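Side-chain contacts in protein transport protein SEC7 (Saccharomyces cerevisiae, PDB 4OIY), which activates the small GTPase ARF1 at the trans-Golgi network as a guanine nucleotide-exchange factor, through the Sec7 domain described here: residues R93-S98 with D109-K114; M86-A91 with D131-L136; W47-E52 with D79-T84; Y138-L143 with N184-N189; F99-P102 with K107-R110. One frame throughout, in Å; residues are numbered along the deposited sequence.

In the fold
All five contacts lie in the all-helical Sec7 domain. Contacts 1, 2 and 4 are buried and apolar: contacts 1 and 2 use helix 88-96, set against helices 105-122 and 130-148, while contact 4 packs helix 130-148 against helix 176-188. Contact 1 lies about 2 Å (centres) from the middle of the chain and is built on aromatic rings with methionine and leucine; contacts 2 and 4, further out, rely on aliphatic side chains. Contact 5 is partly buried and closes the turn from 99-102 into helix 105-122, meeting contact 1 at F111. Contact 3, at the surface, adds water and charge to the packing; its centre is about 22 Å from that of contact 4.

Contact 1 of 5, residues R93-S98 with D109-K114; sequences RSFLQS and DRFMLK
F95 and F111 meet where helix 88-96 lies against helix 105-122, their side chains crossing at about a right angle. F95 CZ comes to the edge of the F111 ring, close to its plane, at 4.2 Å from F111 CD1. The neighbouring atom F95 CE2 lies 4.1 Å from F111 O. Turned anti to the backbone N (chi1 -175°), the F95 ring is carried toward the partner helix, a span that suits a large residue. M112 closes the other part of the interface: its sulfur sits at the edge of the F95 ring, with SD 4.4 Å from F95 CE2, and also 4.3 Å from L96 CD2. A flexible, polarisable thioether fits well between an aromatic and an aliphatic partner. This phenylalanine and methionine core is buried and lacks hydrogen bonds across it. L96, partly exposed, marks the looser margin, and Q97 after it is exposed to solvent. S98 closes the helix end: S98 OG donates to F95 O at 2.6 Å, on a lone pair, and S98 N shares the same oxygen. F99 stacks on F111 and meets F95 edge-to-face, so the contact belongs to the aromatic centre of the helical Sec7 fold.

Contact 2 of 5, residues M86-A91 with D131-L136; sequences MSIVDA and DTAYVL
I88, at the start of helix 88-96, makes the apolar contacts of 86-91 with 131-136, and both of its branches are used. The longer branch, anti to the backbone N (chi1 -171°), carries CD1 to the helix surface, 4.0 Å from A133 CB and 3.8 Å from A133 O. The short side chain of alanine lets the methyl group settle close to the backbone. L136 CD2 meets both I88 CG2 and I88 CD1, each at 4.1 Å. Isoleucine thus spans two residues three apart on the same side of the helix, and L182 of helix 176-188 and F119 of helix 105-122 also touch it. No hydrogen bond crosses between the segments; the polar work here is the cap. S87 OG accepts from D90 N at 3.0 Å with a nearly straight N-H...O angle of 165°, satisfying an amide of the first turn. The same hydroxyl is hydrogen-bonded to E185 of helix 176-188. The arrangement is an N-capped start of helix 88-96 packed against helix 130-148 in the all-helical Sec7 domain.

Contact 3 of 5, residues W47-E52 with D79-T84; sequences WLLETE and DEFDFT
E80 OE1 is gripped by two partners: a salt bridge from K46 and a water that also reaches E50, where the end of helix 41-50 meets the loop after helix 68-79 in the helical Sec7 domain. The water donates to both carboxylates, 2.9 Å from E80 OE1 and 2.7 Å from E50 OE1. It therefore stands between the like charges of E50 OE1 and E80 OE1, 5.0 Å apart, and with K46 it probably eases their repulsion. Glutamate suits this surface position, since its bent chain (chi2 -65°) keeps the acid among polar partners while its inner carbons face leucine. L49 supplies the apolar half, and its two methyl groups divide the work. CD1 presses on the stem of E80, only 3.4 Å from E80 CB, a tight approach; CD2 comes obliquely to the F81 ring, 3.9 Å from F81 CZ. L49 thus touches the outer end of a ring that packs edge-to-face with F95. Each segment also has its own polar tie. T51 OG1 donates to W47 O at 2.7 Å, tilted from the carbonyl plane, where the helix ends. In the loop, D82 makes an Asx turn, its OD1 taking both T84 N and T84 OG1; the hydroxyl lies 2.8 Å from D82 OD1 and comes nearly along the C-O bond.

Contact 4 of 5, residues Y138-L143 with N184-N189; sequences YSLIML and NEIANN
L143 and I186 bring the two helices nearest, with CA atoms 7.5 Å apart; segment 138-143 lies within helix 130-148, whereas segment 184-189 holds the end of helix 176-188 and N189 just after it. Backbone hydrogen bonds of the i to i+4 kind run through both, so the segments meet through side chains alone. Within these segments I186 alone enters the interface from the second helix, and two leucines of the first receive it. L143, whose CG is anti to its backbone N (chi1 174°), reaches across with CD2 lying 3.9 Å from I186 CB, and its CG lies 4.0 Å from I186 CG2. L140, three residues earlier and so on the same side of the helix, leans in with CD2 at 4.1 Å from I186 CG1. The beta-branched isoleucine is thus met on both arms: CG2 by L143 alone, and CG1 by L140 and, at 4.2 Å, by L143 CD2. Both leucines approach obliquely. All three residues are buried, and with neither charge nor hydrogen bond between the segments the contact depends on close, purely apolar fit. Polar residues of the last turn, such as N188, face solvent instead. Around this wedge, F161 of helix 158-164 touches both leucines, L92 of helix 88-96 lies on L140, and V89 of that helix lies on I186, so two further helices pack about the pair.

Contact 5 of 5, residues F99-P102 with K107-R110; sequences FRLP and KIDR
L101 and I108 are the closest backbone positions, with CA atoms 6.4 Å apart, where the extended chain 99-102 turns back along the first part of helix 105-122. P102 is central: its ring carbon CB lies 4.0 Å from K107 CD, so the lysine's long, extended methylene chain passes alongside the proline ring. I108 meets the P102 carbonyl instead: CG1 lies 3.4 Å from P102 O, with CD1 at 3.5 Å from the same oxygen. L101 adds a looser touch, CD2 being 4.4 Å from I108 CG2. Rigid proline suits a turn because it fixes the backbone and has no N-H to satisfy. The F-R-L-P sequence belongs to the conserved first motif of Sec7 domains, whose loop in relatives carries the glutamic finger of nucleotide exchange. No hydrogen bond or charge pair crosses the contact, so apolar packing probably helps to hold the turn, alongside backbone bonds of R100 with M56; lysine lends its hydrocarbon part, with the ammonium group carried past the proline ring.

Contact 1 of 5, residues R93-S98 with D109-K114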
# COMPACT_ATOMS: atom_id res chain seq x y z
N ARG A 93 5.91 3.33 -3.83
CA ARG A 93 6.86 3.20 -2.73
C ARG A 93 6.25 3.75 -1.45
O ARG A 93 6.30 3.11 -0.40
CB ARG A 93 8.20 3.91 -3.03
CG ARG A 93 9.26 3.58 -1.98
CD ARG A 93 10.67 4.08 -2.24
NE ARG A 93 11.28 3.67 -3.51
CZ ARG A 93 11.26 4.40 -4.62
NH1 ARG A 93 10.64 5.57 -4.66
NH2 ARG A 93 11.85 3.94 -5.72
N SER A 94 5.65 4.94 -1.54
CA SER A 94 5.00 5.56 -0.39
C SER A 94 3.90 4.65 0.16
O SER A 94 3.81 4.42 1.36
CB SER A 94 4.41 6.91 -0.79
OG SER A 94 3.62 7.45 0.26
N PHE A 95 3.09 4.11 -0.74
CA PHE A 95 1.96 3.26 -0.37
C PHE A 95 2.41 1.93 0.25
O PHE A 95 2.00 1.58 1.36
CB PHE A 95 1.11 3.02 -1.62
CG PHE A 95 -0.16 2.26 -1.36
CD1 PHE A 95 -1.08 2.71 -0.43
CD2 PHE A 95 -0.45 1.11 -2.08
CE1 PHE A 95 -2.26 2.01 -0.20
CE2 PHE A 95 -1.62 0.41 -1.87
CZ PHE A 95 -2.53 0.86 -0.93
N LEU A 96 3.24 1.17 -0.47
CA LEU A 96 3.58 -0.19 -0.03
C LEU A 96 4.52 -0.24 1.16
O LEU A 96 4.62 -1.28 1.80
CB LEU A 96 4.17 -1.00 -1.19
CG LEU A 96 3.23 -1.28 -2.37
CD1 LEU A 96 3.97 -2.07 -3.43
CD2 LEU A 96 1.97 -2.01 -1.93
N GLN A 97 5.19 0.86 1.47
CA GLN A 97 6.06 0.90 2.65
C GLN A 97 5.27 1.27 3.92
O GLN A 97 5.84 1.36 5.02
CB GLN A 97 7.22 1.87 2.42
CG GLN A 97 8.22 1.35 1.39
CD GLN A 97 9.42 2.27 1.18
OE1 GLN A 97 9.40 3.44 1.57
NE2 GLN A 97 10.47 1.73 0.57
N SER A 98 3.95 1.47 3.78
CA SER A 98 3.09 1.82 4.92
C SER A 98 2.31 0.65 5.55
O SER A 98 1.68 0.82 6.60
CB SER A 98 2.10 2.92 4.52
OG SER A 98 1.06 2.44 3.68
N ASP A 109 -5.59 -7.56 -4.89
CA ASP A 109 -6.26 -6.88 -5.99
C ASP A 109 -7.09 -5.69 -5.50
O ASP A 109 -7.16 -4.66 -6.17
CB ASP A 109 -7.13 -7.85 -6.79
CG ASP A 109 -6.33 -8.91 -7.56
OD1 ASP A 109 -5.10 -8.78 -7.74
OD2 ASP A 109 -6.94 -9.92 -7.99
N ARG A 110 -7.74 -5.83 -4.35
CA ARG A 110 -8.51 -4.73 -3.75
C ARG A 110 -7.61 -3.52 -3.45
O ARG A 110 -7.95 -2.38 -3.81
CB ARG A 110 -9.23 -5.18 -2.48
CG ARG A 110 -10.35 -6.18 -2.71
CD ARG A 110 -11.34 -6.17 -1.55
NE ARG A 110 -10.85 -6.80 -0.32
CZ ARG A 110 -10.88 -8.11 -0.09
NH1 ARG A 110 -10.42 -8.58 1.06
NH2 ARG A 110 -11.36 -8.96 -0.99
N PHE A 111 -6.47 -3.77 -2.81
CA PHE A 111 -5.50 -2.70 -2.53
C PHE A 111 -5.03 -2.03 -3.81
O PHE A 111 -4.99 -0.79 -3.91
CB PHE A 111 -4.27 -3.23 -1.80
CG PHE A 111 -4.50 -3.56 -0.36
CD1 PHE A 111 -4.37 -2.58 0.62
CD2 PHE A 111 -4.79 -4.85 0.03
CE1 PHE A 111 -4.55 -2.89 1.95
CE2 PHE A 111 -4.97 -5.17 1.37
CZ PHE A 111 -4.85 -4.18 2.33
N MET A 112 -4.63 -2.84 -4.80
CA MET A 112 -3.96 -2.30 -5.97
C MET A 112 -4.94 -1.59 -6.89
O MET A 112 -4.56 -0.62 -7.54
CB MET A 112 -3.16 -3.39 -6.68
CG MET A 112 -2.13 -4.06 -5.76
SD MET A 112 -1.17 -2.93 -4.73
CE MET A 112 -0.41 -2.03 -6.05
N LEU A 113 -6.20 -2.04 -6.92
CA LEU A 113 -7.21 -1.32 -7.70
C LEU A 113 -7.51 0.05 -7.09
O LEU A 113 -7.61 1.04 -7.82
CB LEU A 113 -8.50 -2.13 -7.88
CG LEU A 113 -9.59 -1.42 -8.70
CD1 LEU A 113 -9.11 -1.06 -10.10
CD2 LEU A 113 -10.83 -2.29 -8.74
N LYS A 114 -7.63 0.11 -5.77
CA LYS A 114 -7.88 1.38 -5.11
C LYS A 114 -6.68 2.32 -5.25
O LYS A 114 -6.84 3.51 -5.49
CB LYS A 114 -8.21 1.18 -3.63
CG LYS A 114 -8.51 2.46 -2.88
CD LYS A 114 -9.75 3.20 -3.38
CE LYS A 114 -9.95 4.47 -2.57
NZ LYS A 114 -11.02 5.36 -3.08

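Contact 2 of 5, residues M86-A91 with D131-L136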
# COMPACT_ATOMS: atom_id res chain seq x y z
N MET A 86 3.58 12.76 -8.30
CA MET A 86 4.56 11.68 -8.11
C MET A 86 4.58 10.77 -9.32
O MET A 86 3.55 10.57 -9.95
CB MET A 86 4.18 10.81 -6.92
CG MET A 86 4.30 11.48 -5.58
SD MET A 86 4.01 10.25 -4.30
CE MET A 86 4.11 11.29 -2.85
N SER A 87 5.73 10.17 -9.61
CA SER A 87 5.76 9.06 -10.56
C SER A 87 4.98 7.90 -9.94
O SER A 87 4.81 7.83 -8.71
CB SER A 87 7.18 8.61 -10.87
OG SER A 87 7.73 7.85 -9.82
N ILE A 88 4.50 6.98 -10.77
CA ILE A 88 3.79 5.83 -10.24
C ILE A 88 4.69 5.01 -9.30
O ILE A 88 4.20 4.44 -8.31
CB ILE A 88 3.16 4.95 -11.34
CG1 ILE A 88 2.23 3.89 -10.72
CG2 ILE A 88 4.22 4.31 -12.21
CD1 ILE A 88 1.43 3.11 -11.74
N VAL A 89 6.00 5.00 -9.56
CA VAL A 89 6.94 4.31 -8.66
C VAL A 89 7.03 5.00 -7.29
O VAL A 89 7.01 4.33 -6.27
CB VAL A 89 8.33 4.15 -9.30
CG1 VAL A 89 9.39 3.74 -8.27
CG2 VAL A 89 8.25 3.15 -10.44
N ASP A 90 7.12 6.32 -7.28
CA ASP A 90 7.19 7.03 -6.01
C ASP A 90 5.90 6.88 -5.21
O ASP A 90 5.93 6.72 -3.99
CB ASP A 90 7.59 8.49 -6.23
CG ASP A 90 9.10 8.65 -6.42
OD1 ASP A 90 9.87 7.75 -6.02
OD2 ASP A 90 9.52 9.68 -6.98
N ALA A 91 4.77 6.89 -5.92
CA ALA A 91 3.48 6.65 -5.27
C ALA A 91 3.40 5.24 -4.69
O ALA A 91 3.02 5.07 -3.54
CB ALA A 91 2.34 6.89 -6.25
N ASP A 131 -6.97 1.01 -15.24
CA ASP A 131 -6.54 -0.37 -15.49
C ASP A 131 -5.06 -0.40 -15.88
O ASP A 131 -4.35 -1.34 -15.55
CB ASP A 131 -7.39 -1.02 -16.59
CG ASP A 131 -7.35 -2.54 -16.57
OD1 ASP A 131 -7.14 -3.13 -15.50
OD2 ASP A 131 -7.55 -3.16 -17.64
N THR A 132 -4.60 0.64 -16.57
CA THR A 132 -3.19 0.74 -16.95
C THR A 132 -2.31 0.86 -15.71
O THR A 132 -1.32 0.16 -15.59
CB THR A 132 -2.96 1.95 -17.86
OG1 THR A 132 -3.80 1.84 -19.02
CG2 THR A 132 -1.51 2.04 -18.29
N ALA A 133 -2.69 1.75 -14.79
CA ALA A 133 -1.94 1.92 -13.55
C ALA A 133 -2.00 0.65 -12.69
O ALA A 133 -1.02 0.27 -12.06
CB ALA A 133 -2.45 3.12 -12.77
N TYR A 134 -3.16 -0.00 -12.69
CA TYR A 134 -3.38 -1.25 -11.96
C TYR A 134 -2.41 -2.33 -12.41
O TYR A 134 -1.65 -2.87 -11.61
CB TYR A 134 -4.83 -1.70 -12.15
CG TYR A 134 -5.21 -3.05 -11.55
CD1 TYR A 134 -5.36 -3.22 -10.18
CD2 TYR A 134 -5.50 -4.13 -12.38
CE1 TYR A 134 -5.74 -4.44 -9.65
CE2 TYR A 134 -5.88 -5.36 -11.85
CZ TYR A 134 -6.00 -5.51 -10.49
OH TYR A 134 -6.40 -6.73 -9.97
N VAL A 135 -2.40 -2.65 -13.70
CA VAL A 135 -1.53 -3.72 -14.18
C VAL A 135 -0.05 -3.36 -14.09
O VAL A 135 0.79 -4.21 -13.80
CB VAL A 135 -1.87 -4.22 -15.60
CG1 VAL A 135 -3.30 -4.74 -15.65
CG2 VAL A 135 -1.61 -3.15 -16.64
N LEU A 136 0.26 -2.09 -14.33
CA LEU A 136 1.64 -1.63 -14.25
C LEU A 136 2.18 -1.79 -12.83
O LEU A 136 3.34 -2.13 -12.65
CB LEU A 136 1.75 -0.18 -14.70
CG LEU A 136 3.15 0.45 -14.71
CD1 LEU A 136 4.12 -0.40 -15.51
CD2 LEU A 136 3.09 1.86 -15.27

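Contact 3 of 5, residues W47-E52 with D79-T84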
# COMPACT_ATOMS: atom_id res chain seq x y z
N TRP A 47 -5.86 7.31 12.09
CA TRP A 47 -5.13 6.78 13.24
C TRP A 47 -4.06 5.76 12.81
O TRP A 47 -2.93 5.79 13.32
CB TRP A 47 -6.09 6.17 14.27
CG TRP A 47 -5.40 5.74 15.55
CD1 TRP A 47 -5.08 6.54 16.62
CD2 TRP A 47 -4.93 4.43 15.87
NE1 TRP A 47 -4.46 5.79 17.59
CE2 TRP A 47 -4.33 4.50 17.15
CE3 TRP A 47 -4.95 3.21 15.20
CZ2 TRP A 47 -3.77 3.39 17.77
CZ3 TRP A 47 -4.39 2.10 15.82
CH2 TRP A 47 -3.81 2.20 17.09
N LEU A 48 -4.39 4.88 11.87
CA LEU A 48 -3.41 3.93 11.34
C LEU A 48 -2.18 4.65 10.78
O LEU A 48 -1.04 4.24 11.03
CB LEU A 48 -4.04 3.03 10.27
CG LEU A 48 -5.16 2.09 10.75
CD1 LEU A 48 -5.76 1.32 9.58
CD2 LEU A 48 -4.67 1.14 11.82
N LEU A 49 -2.40 5.74 10.04
CA LEU A 49 -1.30 6.45 9.37
C LEU A 49 -0.51 7.39 10.28
O LEU A 49 0.67 7.64 10.04
CB LEU A 49 -1.84 7.23 8.18
CG LEU A 49 -2.20 6.34 6.98
CD1 LEU A 49 -3.08 7.07 5.99
CD2 LEU A 49 -0.94 5.82 6.29
N GLU A 50 -1.16 7.90 11.33
CA GLU A 50 -0.54 8.88 12.22
C GLU A 50 0.24 8.23 13.36
O GLU A 50 1.17 8.83 13.92
CB GLU A 50 -1.62 9.81 12.80
CG GLU A 50 -1.98 11.04 11.97
CD GLU A 50 -2.23 10.77 10.50
OE1 GLU A 50 -3.40 10.82 10.07
OE2 GLU A 50 -1.25 10.55 9.74
N THR A 51 -0.10 6.99 13.70
CA THR A 51 0.40 6.35 14.91
C THR A 51 1.64 5.51 14.66
O THR A 51 1.60 4.57 13.88
CB THR A 51 -0.69 5.46 15.54
OG1 THR A 51 -1.89 6.22 15.75
CG2 THR A 51 -0.23 4.86 16.87
N GLU A 52 2.73 5.81 15.37
CA GLU A 52 3.96 5.05 15.26
C GLU A 52 3.86 3.79 16.09
O GLU A 52 3.20 3.78 17.11
CB GLU A 52 5.16 5.88 15.72
CG GLU A 52 5.46 7.05 14.79
CD GLU A 52 6.66 7.88 15.21
OE1 GLU A 52 6.96 8.86 14.49
OE2 GLU A 52 7.32 7.56 16.23
N ASP A 79 -7.24 6.88 0.50
CA ASP A 79 -7.68 8.27 0.26
C ASP A 79 -6.85 9.31 1.01
O ASP A 79 -6.86 10.48 0.62
CB ASP A 79 -9.15 8.46 0.65
CG ASP A 79 -10.12 7.93 -0.39
OD1 ASP A 79 -9.70 7.58 -1.51
OD2 ASP A 79 -11.33 7.88 -0.06
N GLU A 80 -6.17 8.91 2.09
CA GLU A 80 -5.32 9.82 2.85
C GLU A 80 -3.99 10.14 2.16
O GLU A 80 -3.32 11.11 2.52
CB GLU A 80 -5.05 9.26 4.25
CG GLU A 80 -6.30 9.22 5.11
CD GLU A 80 -6.81 10.61 5.41
OE1 GLU A 80 -6.02 11.44 5.89
OE2 GLU A 80 -8.00 10.88 5.15
N PHE A 81 -3.61 9.35 1.17
CA PHE A 81 -2.36 9.56 0.47
C PHE A 81 -2.50 10.67 -0.56
O PHE A 81 -3.54 10.79 -1.23
CB PHE A 81 -1.89 8.29 -0.24
CG PHE A 81 -1.33 7.26 0.68
CD1 PHE A 81 -2.17 6.49 1.46
CD2 PHE A 81 0.05 7.07 0.78
CE1 PHE A 81 -1.66 5.54 2.32
CE2 PHE A 81 0.56 6.13 1.66
CZ PHE A 81 -0.30 5.36 2.42
N ASP A 82 -1.45 11.48 -0.67
CA ASP A 82 -1.36 12.48 -1.72
C ASP A 82 -0.32 12.03 -2.72
O ASP A 82 0.88 12.15 -2.47
CB ASP A 82 -1.01 13.85 -1.14
CG ASP A 82 -1.13 14.97 -2.17
OD1 ASP A 82 -1.49 14.68 -3.33
OD2 ASP A 82 -0.88 16.14 -1.80
N PHE A 83 -0.78 11.49 -3.85
CA PHE A 83 0.10 11.06 -4.94
C PHE A 83 0.26 12.12 -6.02
O PHE A 83 0.88 11.86 -7.05
CB PHE A 83 -0.45 9.79 -5.60
CG PHE A 83 -0.64 8.63 -4.66
CD1 PHE A 83 0.36 8.23 -3.78
CD2 PHE A 83 -1.82 7.90 -4.69
CE1 PHE A 83 0.18 7.14 -2.94
CE2 PHE A 83 -2.00 6.81 -3.84
CZ PHE A 83 -1.00 6.43 -2.97
N THR A 84 -0.27 13.32 -5.80
CA THR A 84 -0.25 14.35 -6.84
C THR A 84 1.18 14.69 -7.26
O THR A 84 2.02 15.02 -6.42
CB THR A 84 -0.98 15.63 -6.38
OG1 THR A 84 -2.31 15.30 -5.94
CG2 THR A 84 -1.07 16.63 -7.53
O HOH W 1 -3.62 10.64 7.38

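Contact 4 of 5, residues Y138-L143 with N184-N189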
# COMPACT_ATOMS: atom_id res chain seq x y z
N TYR A 138 1.53 -4.14 -10.64
CA TYR A 138 1.99 -5.52 -10.43
C TYR A 138 3.33 -5.79 -11.10
O TYR A 138 4.19 -6.47 -10.54
CB TYR A 138 0.97 -6.55 -10.93
CG TYR A 138 -0.23 -6.63 -10.04
CD1 TYR A 138 -0.25 -7.49 -8.95
CD2 TYR A 138 -1.34 -5.84 -10.28
CE1 TYR A 138 -1.35 -7.55 -8.11
CE2 TYR A 138 -2.44 -5.90 -9.46
CZ TYR A 138 -2.44 -6.76 -8.38
OH TYR A 138 -3.54 -6.80 -7.56
N SER A 139 3.51 -5.23 -12.29
CA SER A 139 4.77 -5.40 -13.00
C SER A 139 5.91 -4.74 -12.24
O SER A 139 7.03 -5.25 -12.20
CB SER A 139 4.66 -4.84 -14.41
OG SER A 139 5.85 -5.04 -15.13
N LEU A 140 5.62 -3.59 -11.62
CA LEU A 140 6.61 -2.87 -10.84
C LEU A 140 6.95 -3.62 -9.56
O LEU A 140 8.11 -3.65 -9.16
CB LEU A 140 6.14 -1.45 -10.52
CG LEU A 140 6.07 -0.51 -11.72
CD1 LEU A 140 5.28 0.75 -11.40
CD2 LEU A 140 7.47 -0.17 -12.21
N ILE A 141 5.95 -4.22 -8.91
CA ILE A 141 6.21 -5.03 -7.72
C ILE A 141 7.09 -6.22 -8.06
O ILE A 141 8.04 -6.55 -7.34
CB ILE A 141 4.89 -5.50 -7.06
CG1 ILE A 141 4.17 -4.32 -6.40
CG2 ILE A 141 5.16 -6.59 -6.02
CD1 ILE A 141 2.73 -4.60 -6.06
N MET A 142 6.81 -6.87 -9.18
CA MET A 142 7.60 -8.02 -9.62
C MET A 142 9.03 -7.62 -9.96
O MET A 142 9.98 -8.33 -9.64
CB MET A 142 6.97 -8.71 -10.82
CG MET A 142 7.77 -9.90 -11.30
SD MET A 142 6.91 -10.88 -12.53
CE MET A 142 6.68 -9.79 -13.91
N LEU A 143 9.18 -6.49 -10.64
CA LEU A 143 10.50 -5.98 -11.00
C LEU A 143 11.29 -5.71 -9.73
O LEU A 143 12.46 -6.07 -9.63
CB LEU A 143 10.38 -4.69 -11.81
CG LEU A 143 11.70 -3.99 -12.13
CD1 LEU A 143 12.58 -4.84 -13.03
CD2 LEU A 143 11.45 -2.63 -12.75
N ASN A 184 14.45 2.26 -14.02
CA ASN A 184 15.60 2.83 -13.32
C ASN A 184 15.26 3.35 -11.92
O ASN A 184 16.06 3.21 -11.00
CB ASN A 184 16.25 3.93 -14.17
CG ASN A 184 16.95 3.38 -15.40
OD1 ASN A 184 17.31 2.20 -15.45
ND2 ASN A 184 17.14 4.22 -16.40
N GLU A 185 14.06 3.90 -11.75
CA GLU A 185 13.61 4.32 -10.43
C GLU A 185 13.60 3.15 -9.46
O GLU A 185 14.10 3.26 -8.33
CB GLU A 185 12.22 4.96 -10.50
CG GLU A 185 12.22 6.33 -11.16
CD GLU A 185 10.92 7.08 -11.00
OE1 GLU A 185 10.32 7.01 -9.91
OE2 GLU A 185 10.49 7.76 -11.96
N ILE A 186 13.07 2.01 -9.91
CA ILE A 186 13.04 0.81 -9.08
C ILE A 186 14.45 0.29 -8.86
O ILE A 186 14.82 -0.03 -7.73
CB ILE A 186 12.17 -0.30 -9.71
CG1 ILE A 186 10.69 0.12 -9.73
CG2 ILE A 186 12.35 -1.63 -8.97
CD1 ILE A 186 10.00 0.07 -8.38
N ALA A 187 15.23 0.19 -9.93
CA ALA A 187 16.60 -0.33 -9.85
C ALA A 187 17.46 0.45 -8.85
O ALA A 187 18.27 -0.14 -8.13
CB ALA A 187 17.26 -0.34 -11.22
N ASN A 188 17.28 1.76 -8.80
CA ASN A 188 18.14 2.62 -7.99
C ASN A 188 17.70 2.75 -6.53
O ASN A 188 18.51 3.08 -5.67
CB ASN A 188 18.26 4.00 -8.62
CG ASN A 188 19.04 3.99 -9.92
OD1 ASN A 188 19.80 3.07 -10.19
ND2 ASN A 188 18.86 5.03 -10.72
N ASN A 189 16.41 2.52 -6.27
CA ASN A 189 15.87 2.58 -4.91
C ASN A 189 14.75 1.55 -4.70
O ASN A 189 13.60 1.77 -5.10
CB ASN A 189 15.37 4.00 -4.60
CG ASN A 189 16.51 5.01 -4.49
OD1 ASN A 189 17.28 5.00 -3.53
ND2 ASN A 189 16.62 5.89 -5.49

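Contact 5 of 5, residues F99-P102 with K107-R110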
# COMPACT_ATOMS: atom_id res chain seq x y z
N PHE A 99 2.33 -0.51 4.91
CA PHE A 99 1.67 -1.72 5.41
C PHE A 99 2.23 -2.92 4.65
O PHE A 99 2.87 -2.76 3.61
CB PHE A 99 0.15 -1.64 5.21
CG PHE A 99 -0.26 -1.72 3.77
CD1 PHE A 99 -0.17 -0.62 2.94
CD2 PHE A 99 -0.71 -2.91 3.23
CE1 PHE A 99 -0.53 -0.70 1.60
CE2 PHE A 99 -1.07 -3.00 1.90
CZ PHE A 99 -0.99 -1.90 1.08
N ARG A 100 2.01 -4.12 5.17
CA ARG A 100 2.36 -5.35 4.45
C ARG A 100 1.16 -5.90 3.70
O ARG A 100 0.12 -6.16 4.30
CB ARG A 100 2.86 -6.41 5.42
CG ARG A 100 3.40 -7.65 4.72
CD ARG A 100 3.89 -8.70 5.70
NE ARG A 100 2.81 -9.55 6.21
CZ ARG A 100 2.99 -10.63 6.97
NH1 ARG A 100 4.20 -10.99 7.35
NH2 ARG A 100 1.93 -11.33 7.36
N LEU A 101 1.30 -6.08 2.39
CA LEU A 101 0.26 -6.70 1.59
C LEU A 101 -0.05 -8.09 2.14
O LEU A 101 0.89 -8.83 2.46
CB LEU A 101 0.66 -6.82 0.12
CG LEU A 101 0.51 -5.57 -0.75
CD1 LEU A 101 1.24 -5.78 -2.06
CD2 LEU A 101 -0.95 -5.23 -1.02
N PRO A 102 -1.35 -8.43 2.26
CA PRO A 102 -1.74 -9.80 2.62
C PRO A 102 -1.35 -10.80 1.55
O PRO A 102 -0.85 -10.43 0.47
CB PRO A 102 -3.26 -9.73 2.69
CG PRO A 102 -3.59 -8.30 2.90
CD PRO A 102 -2.51 -7.53 2.21
N LYS A 107 -7.36 -10.18 -2.12
CA LYS A 107 -7.12 -9.06 -1.20
C LYS A 107 -6.15 -8.07 -1.82
O LYS A 107 -6.39 -6.87 -1.81
CB LYS A 107 -6.58 -9.58 0.12
CG LYS A 107 -7.61 -10.36 0.90
CD LYS A 107 -7.10 -10.84 2.23
CE LYS A 107 -8.23 -11.44 3.06
NZ LYS A 107 -7.79 -11.76 4.43
N ILE A 108 -5.04 -8.58 -2.33
CA ILE A 108 -4.06 -7.74 -3.00
C ILE A 108 -4.74 -6.91 -4.09
O ILE A 108 -4.53 -5.71 -4.17
CB ILE A 108 -2.91 -8.58 -3.61
CG1 ILE A 108 -2.11 -9.24 -2.49
CG2 ILE A 108 -2.00 -7.71 -4.47
CD1 ILE A 108 -1.17 -10.32 -2.97
N ASP A 109 -5.59 -7.56 -4.89
CA ASP A 109 -6.26 -6.88 -5.99
C ASP A 109 -7.09 -5.69 -5.50
O ASP A 109 -7.16 -4.66 -6.17
CB ASP A 109 -7.13 -7.85 -6.79
CG ASP A 109 -6.33 -8.91 -7.56
OD1 ASP A 109 -5.10 -8.78 -7.74
OD2 ASP A 109 -6.94 -9.92 -7.99
N ARG A 110 -7.74 -5.83 -4.35
CA ARG A 110 -8.51 -4.73 -3.75
C ARG A 110 -7.61 -3.52 -3.45
O ARG A 110 -7.95 -2.38 -3.81
CB ARG A 110 -9.23 -5.18 -2.48
CG ARG A 110 -10.35 -6.18 -2.71
CD ARG A 110 -11.34 -6.17 -1.55
NE ARG A 110 -10.85 -6.80 -0.32
CZ ARG A 110 -10.88 -8.11 -0.09
NH1 ARG A 110 -10.42 -8.58 1.06
NH2 ARG A 110 -11.36 -8.96 -0.99